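Local atomic coordinates of gamma-hexachlorocyclohexane dehydrochlorinase (Novosphingobium barchaimii LL02, PDB entry 5KVB), a protein that catalyses the dehydrochlorination of the pesticide lindane (gamma-hexachlorocyclohexane), probably in two steps by way of gamma-pentachlorocyclohexene to a tetrachlorocyclohexadiene. Residues Ser41-Asp46 with Trp131-Leu136; Val119-Tyr124 with Asn137-Tyr142. All blocks are in the same frame, centred on the assembly; numbering follows the deposited sequence.

Contact 1 (Ser41-Asp46 with Trp131-Leu136); sequences SIWWDD and WKFSKL
The carbonyl oxygen I42 O accepts the backbone N-H of F133 (N to O, 2.8 Å, 150° at the hydrogen) and also lies in plane at the edge of the F133 ring. W44 N returns a straighter bond to F133 O, at 3.2 Å. Together the two bonds make a short parallel bridge between W43 and F133, attaching the chain after helix 36-40 to the curved sheet of this SnoaL-like, NTF2-type fold. K132 and W44 cross at about a right angle. CB of K132 sits over a face of W44, 3.5 Å from the centroid of the five-membered ring, while W44 NE1 is held by E125 O. With its chain extended beyond CG, K132 carries NZ past the indole to water 1 at 2.9 Å, and this water donates to W43 O; a weak bond from NZ to S41 O adds to the link. On the buried side W43 and F133 meet obliquely, their planes 33° apart. I42 runs alongside F133, its CD1 3.8 Å from CE2 of that ring. Beyond them, L136 meets W43 at the edge of its indole, CD2 lying 3.9 Å from W43 CH2.

Contact 2 (Val119-Tyr124 with Asn137-Tyr142); sequences VYTSEY and NGRMNY
The V119 side chain crosses that of N141 obliquely, its CG2 methyl 3.5 Å from the amide nitrogen ND2, at the point where the chain turns a corner. N141 and Y142 both face A117 there, a classic beta bulge. Ahead of it the two strands run antiparallel, their short axes 4.8 Å apart. V119 and R139 form one hydrogen-bonded pair: V119 N reaches R139 O at 2.9 Å, and R139 N bonds back to V119 O. T121 and N137 form the next, with N137 N to T121 O at 2.8 Å and T121 N to N137 O nearly straight at 171°. Between them Y120 and G138 are a non-hydrogen-bonded pair; here the CA of Y120 makes a CA-H...O contact of 3.4 Å with N137 O. On the face carrying V119, T121, N137 and R139, water 2 ties both strands together. It donates to V119 O, meets T121 OG1 at 2.8 Å, and accepts from N137 ND2 at 2.9 Å. N137 has CG anti to its own N (chi1 -177°), which sets the amide beside this water while OD1 makes a weak bond to T50 OG1. V119 also packs on K33 of the second subunit. The Y120 ring leaves on the other face, past G138 CA, to pack on Y24 and Q27 of helix 10-33; its side chain lies about 3 Å from that of H80 (nearest atoms), the probable proton acceptor. This is a bulged, long-stranded hairpin, its Y120 face probably lining the catalytic cavity, as in NTF2-like folds.

In the fold
From the N terminus the chain passes through helices 10-33 and 36-40 into 41-46, the first half of contact 1. It then builds strands 47-51 and 55-58, helix 59-71 and strands 75-89 and 94-107 before 119-124 opens contact 2 on strand 113-127. After the turn, 131-136 closes contact 1 over 84 intervening residues, and 137-142 closes contact 2 over only 12. The segments alternate, so the two closures cross. Strand 130-145 serves both: its earlier part receives the link after helix 36-40, its later part pairs within the hairpin. The contacts meet where S134 and K135 face E123 in a classic beta bulge and F133 packs on Y124.

Contact 1 (Ser41-Asp46 with Trp131-Leu136)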
loop_
_atom_site.group_PDB
_atom_site.type_symbol
_atom_site.label_atom_id
_atom_site.label_comp_id
_atom_site.label_asym_id
_atom_site.label_seq_id
_atom_site.Cartn_x
_atom_site.Cartn_y
_atom_site.Cartn_z
ATOM N N SER A 41 18.096 7.718 -11.112
ATOM C CA SER A 41 18.108 6.606 -12.056
ATOM C C SER A 41 16.806 6.405 -12.841
ATOM O O SER A 41 16.810 5.731 -13.870
ATOM C CB SER A 41 18.430 5.291 -11.322
ATOM O OG SER A 41 17.382 4.922 -10.439
ATOM N N ILE A 42 15.710 6.979 -12.361
ATOM C CA ILE A 42 14.377 6.634 -12.861
ATOM C C ILE A 42 13.814 7.579 -13.932
ATOM O O ILE A 42 12.696 7.356 -14.413
ATOM C CB ILE A 42 13.351 6.581 -11.697
ATOM C CG1 ILE A 42 13.131 7.984 -11.120
ATOM C CG2 ILE A 42 13.804 5.608 -10.601
ATOM C CD1 ILE A 42 12.270 8.035 -9.837
ATOM N N TRP A 43 14.575 8.613 -14.315
ATOM C CA TRP A 43 14.085 9.679 -15.211
ATOM C C TRP A 43 14.782 9.722 -16.566
ATOM O O TRP A 43 16.015 9.719 -16.627
ATOM C CB TRP A 43 14.281 11.067 -14.578
ATOM C CG TRP A 43 13.789 11.231 -13.174
ATOM C CD1 TRP A 43 14.522 11.066 -12.032
ATOM C CD2 TRP A 43 12.467 11.581 -12.758
ATOM N NE1 TRP A 43 13.737 11.301 -10.928
ATOM C CE2 TRP A 43 12.465 11.605 -11.345
ATOM C CE3 TRP A 43 11.282 11.867 -13.440
ATOM C CZ2 TRP A 43 11.322 11.924 -10.599
ATOM C CZ3 TRP A 43 10.145 12.182 -12.702
ATOM C CH2 TRP A 43 10.177 12.214 -11.295
ATOM N N TRP A 44 14.016 9.850 -17.644
ATOM C CA TRP A 44 14.625 10.260 -18.920
ATOM C C TRP A 44 15.154 11.689 -18.776
ATOM O O TRP A 44 14.673 12.455 -17.941
ATOM C CB TRP A 44 13.616 10.187 -20.069
ATOM C CG TRP A 44 13.187 8.794 -20.418
ATOM C CD1 TRP A 44 11.910 8.302 -20.425
ATOM C CD2 TRP A 44 14.040 7.715 -20.814
ATOM N NE1 TRP A 44 11.921 6.978 -20.803
ATOM C CE2 TRP A 44 13.215 6.591 -21.044
ATOM C CE3 TRP A 44 15.424 7.582 -20.985
ATOM C CZ2 TRP A 44 13.728 5.353 -21.432
ATOM C CZ3 TRP A 44 15.931 6.354 -21.374
ATOM C CH2 TRP A 44 15.086 5.255 -21.591
ATOM N N ASP A 45 16.138 12.058 -19.589
ATOM C CA ASP A 45 16.731 13.389 -19.452
ATOM C C ASP A 45 15.754 14.514 -19.786
ATOM O O ASP A 45 15.944 15.657 -19.318
ATOM C CB ASP A 45 17.990 13.510 -20.316
ATOM C CG ASP A 45 19.167 12.740 -19.743
ATOM O OD1 ASP A 45 19.148 12.407 -18.540
ATOM O OD2 ASP A 45 20.132 12.489 -20.491
ATOM N N ASP A 46 14.705 14.206 -20.554
ATOM C CA ASP A 46 13.667 15.192 -20.849
ATOM C C ASP A 46 12.375 14.974 -20.051
ATOM O O ASP A 46 11.346 15.570 -20.351
ATOM C CB ASP A 46 13.370 15.220 -22.360
ATOM C CG ASP A 46 12.942 13.865 -22.908
ATOM O OD1 ASP A 46 13.253 12.824 -22.282
ATOM O OD2 ASP A 46 12.288 13.840 -23.978
ATOM N N TRP A 131 12.302 1.118 -19.844
ATOM C CA TRP A 131 11.291 2.027 -19.270
ATOM C C TRP A 131 11.885 3.028 -18.282
ATOM O O TRP A 131 12.656 2.644 -17.407
ATOM C CB TRP A 131 10.194 1.233 -18.528
ATOM C CG TRP A 131 9.302 0.401 -19.407
ATOM C CD1 TRP A 131 9.416 -0.942 -19.648
ATOM C CD2 TRP A 131 8.153 0.843 -20.137
ATOM N NE1 TRP A 131 8.418 -1.359 -20.491
ATOM C CE2 TRP A 131 7.632 -0.284 -20.818
ATOM C CE3 TRP A 131 7.530 2.082 -20.309
ATOM C CZ2 TRP A 131 6.493 -0.206 -21.630
ATOM C CZ3 TRP A 131 6.395 2.156 -21.122
ATOM C CH2 TRP A 131 5.892 1.020 -21.769
ATOM N N LYS A 132 11.494 4.300 -18.405
ATOM C CA LYS A 132 11.757 5.318 -17.375
ATOM C C LYS A 132 10.585 6.293 -17.306
ATOM O O LYS A 132 9.735 6.334 -18.221
ATOM C CB LYS A 132 13.075 6.092 -17.640
ATOM C CG LYS A 132 14.353 5.255 -17.439
ATOM C CD LYS A 132 15.623 6.110 -17.422
ATOM C CE LYS A 132 16.867 5.223 -17.331
ATOM N NZ LYS A 132 18.101 6.023 -17.061
ATOM N N PHE A 133 10.523 7.068 -16.222
ATOM C CA PHE A 133 9.568 8.191 -16.130
ATOM C C PHE A 133 9.737 9.185 -17.264
ATOM O O PHE A 133 10.876 9.580 -17.571
ATOM C CB PHE A 133 9.761 9.001 -14.848
ATOM C CG PHE A 133 9.018 8.510 -13.627
ATOM C CD1 PHE A 133 7.755 9.008 -13.308
ATOM C CD2 PHE A 133 9.640 7.656 -12.732
ATOM C CE1 PHE A 133 7.104 8.622 -12.136
ATOM C CE2 PHE A 133 8.995 7.254 -11.565
ATOM C CZ PHE A 133 7.726 7.739 -11.258
ATOM N N SER A 134 8.620 9.620 -17.833
ATOM C CA SER A 134 8.609 10.793 -18.708
ATOM C C SER A 134 7.862 11.963 -18.063
ATOM O O SER A 134 8.121 13.115 -18.404
ATOM C CB SER A 134 7.989 10.473 -20.072
ATOM O OG SER A 134 6.716 9.874 -19.949
ATOM N N LYS A 135 6.921 11.682 -17.162
ATOM C CA LYS A 135 6.182 12.733 -16.441
ATOM C C LYS A 135 5.797 12.314 -15.023
ATOM O O LYS A 135 5.432 11.151 -14.793
ATOM C CB LYS A 135 4.880 13.106 -17.163
ATOM C CG LYS A 135 4.990 13.586 -18.589
ATOM C CD LYS A 135 3.626 14.090 -19.092
ATOM C CE LYS A 135 3.698 14.400 -20.582
ATOM N NZ LYS A 135 2.427 14.992 -21.088
ATOM N N LEU A 136 5.816 13.267 -14.092
ATOM C CA LEU A 136 5.186 13.087 -12.782
ATOM C C LEU A 136 4.531 14.390 -12.375
ATOM O O LEU A 136 5.146 15.459 -12.466
ATOM C CB LEU A 136 6.193 12.642 -11.717
ATOM C CG LEU A 136 5.651 12.502 -10.277
ATOM C CD1 LEU A 136 4.499 11.483 -10.167
ATOM C CD2 LEU A 136 6.766 12.138 -9.313
HETATM O O HOH W 1 18.068 8.398 -15.328
#

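Contact 2 (Val119-Tyr124 with Asn137-Tyr142)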
loop_
_atom_site.group_PDB
_atom_site.type_symbol
_atom_site.label_atom_id
_atom_site.label_comp_id
_atom_site.label_asym_id
_atom_site.label_seq_id
_atom_site.Cartn_x
_atom_site.Cartn_y
_atom_site.Cartn_z
ATOM N N VAL A 119 -2.419 12.718 -4.808
ATOM C CA VAL A 119 -2.562 11.877 -5.982
ATOM C C VAL A 119 -1.384 12.135 -6.907
ATOM O O VAL A 119 -1.085 13.284 -7.232
ATOM C CB VAL A 119 -3.889 12.146 -6.710
ATOM C CG1 VAL A 119 -3.899 11.486 -8.083
ATOM C CG2 VAL A 119 -5.060 11.649 -5.859
ATOM N N TYR A 120 -0.692 11.060 -7.282
ATOM C CA TYR A 120 0.421 11.131 -8.228
ATOM C C TYR A 120 -0.036 10.647 -9.600
ATOM O O TYR A 120 -0.508 9.507 -9.738
ATOM C CB TYR A 120 1.614 10.276 -7.768
ATOM C CG TYR A 120 2.455 10.823 -6.628
ATOM C CD1 TYR A 120 1.987 11.832 -5.792
ATOM C CD2 TYR A 120 3.734 10.315 -6.396
ATOM C CE1 TYR A 120 2.781 12.318 -4.735
ATOM C CE2 TYR A 120 4.527 10.797 -5.363
ATOM C CZ TYR A 120 4.044 11.790 -4.540
ATOM O OH TYR A 120 4.830 12.257 -3.507
ATOM N N THR A 121 0.089 11.508 -10.606
ATOM C CA THR A 121 -0.283 11.194 -11.982
ATOM C C THR A 121 1.004 11.119 -12.808
ATOM O O THR A 121 1.749 12.104 -12.892
ATOM C CB THR A 121 -1.239 12.255 -12.560
ATOM O OG1 THR A 121 -2.376 12.397 -11.692
ATOM C CG2 THR A 121 -1.738 11.843 -13.910
ATOM N N SER A 122 1.294 9.950 -13.372
ATOM C CA SER A 122 2.612 9.688 -13.959
ATOM C C SER A 122 2.519 9.212 -15.411
ATOM O O SER A 122 1.480 8.731 -15.842
ATOM C CB SER A 122 3.362 8.661 -13.100
ATOM O OG SER A 122 2.595 7.482 -12.917
ATOM N N GLU A 123 3.619 9.360 -16.154
ATOM C CA GLU A 123 3.748 8.812 -17.495
ATOM C C GLU A 123 5.127 8.177 -17.600
ATOM O O GLU A 123 6.110 8.695 -17.051
ATOM C CB GLU A 123 3.579 9.890 -18.582
ATOM C CG GLU A 123 3.556 9.336 -20.013
ATOM C CD GLU A 123 3.720 10.424 -21.077
ATOM O OE1 GLU A 123 2.690 10.976 -21.533
ATOM O OE2 GLU A 123 4.876 10.719 -21.466
ATOM N N TYR A 124 5.179 7.063 -18.324
ATOM C CA TYR A 124 6.416 6.310 -18.553
ATOM C C TYR A 124 6.559 6.049 -20.040
ATOM O O TYR A 124 5.570 5.784 -20.723
ATOM C CB TYR A 124 6.403 4.985 -17.778
ATOM C CG TYR A 124 5.981 5.167 -16.337
ATOM C CD1 TYR A 124 4.635 5.175 -15.988
ATOM C CD2 TYR A 124 6.931 5.371 -15.336
ATOM C CE1 TYR A 124 4.245 5.380 -14.669
ATOM C CE2 TYR A 124 6.547 5.576 -14.009
ATOM C CZ TYR A 124 5.205 5.567 -13.697
ATOM O OH TYR A 124 4.799 5.784 -12.403
ATOM N N ASN A 137 3.278 14.281 -11.948
ATOM C CA ASN A 137 2.495 15.403 -11.461
ATOM C C ASN A 137 1.995 15.027 -10.075
ATOM O O ASN A 137 1.377 13.985 -9.902
ATOM C CB ASN A 137 1.338 15.695 -12.427
ATOM C CG ASN A 137 0.515 16.895 -12.031
ATOM O OD1 ASN A 137 0.675 17.983 -12.597
ATOM N ND2 ASN A 137 -0.386 16.708 -11.072
ATOM N N GLY A 138 2.296 15.852 -9.078
ATOM C CA GLY A 138 1.806 15.615 -7.734
ATOM C C GLY A 138 0.810 16.689 -7.333
ATOM O O GLY A 138 1.095 17.881 -7.476
ATOM N N ARG A 139 -0.355 16.259 -6.853
ATOM C CA ARG A 139 -1.397 17.151 -6.347
ATOM C C ARG A 139 -1.825 16.751 -4.933
ATOM O O ARG A 139 -2.115 15.583 -4.666
ATOM C CB ARG A 139 -2.604 17.145 -7.292
ATOM C CG ARG A 139 -3.859 17.771 -6.706
ATOM C CD ARG A 139 -4.875 18.092 -7.793
ATOM N NE ARG A 139 -4.695 17.241 -8.962
ATOM C CZ ARG A 139 -5.342 16.097 -9.166
ATOM N NH1 ARG A 139 -6.229 15.660 -8.281
ATOM N NH2 ARG A 139 -5.101 15.391 -10.263
ATOM N N MET A 140 -1.858 17.718 -4.020
ATOM C CA MET A 140 -2.247 17.446 -2.639
ATOM C C MET A 140 -3.719 17.759 -2.410
ATOM O O MET A 140 -4.152 18.906 -2.585
ATOM C CB MET A 140 -1.384 18.260 -1.665
ATOM C CG MET A 140 0.094 17.944 -1.770
ATOM S SD MET A 140 1.104 18.905 -0.623
ATOM C CE MET A 140 2.739 18.267 -0.968
ATOM N N ASN A 141 -4.484 16.743 -2.015
ATOM C CA ASN A 141 -5.891 16.922 -1.674
ATOM C C ASN A 141 -6.109 17.261 -0.202
ATOM O O ASN A 141 -6.987 18.070 0.125
ATOM C CB ASN A 141 -6.695 15.669 -2.043
ATOM C CG ASN A 141 -6.759 15.447 -3.540
ATOM O OD1 ASN A 141 -6.903 16.395 -4.316
ATOM N ND2 ASN A 141 -6.648 14.191 -3.960
ATOM N N TYR A 142 -5.323 16.649 0.685
ATOM C CA TYR A 142 -5.261 17.043 2.103
ATOM C C TYR A 142 -3.853 17.529 2.438
ATOM O O TYR A 142 -2.868 16.872 2.105
ATOM C CB TYR A 142 -5.583 15.882 3.062
ATOM C CG TYR A 142 -6.946 15.231 3.012
ATOM C CD1 TYR A 142 -8.061 15.905 2.529
ATOM C CD2 TYR A 142 -7.121 13.934 3.507
ATOM C CE1 TYR A 142 -9.301 15.297 2.519
ATOM C CE2 TYR A 142 -8.344 13.322 3.496
ATOM C CZ TYR A 142 -9.440 14.005 3.005
ATOM O OH TYR A 142 -10.684 13.411 2.989
HETATM O O HOH W 2 -1.786 14.422 -9.924
#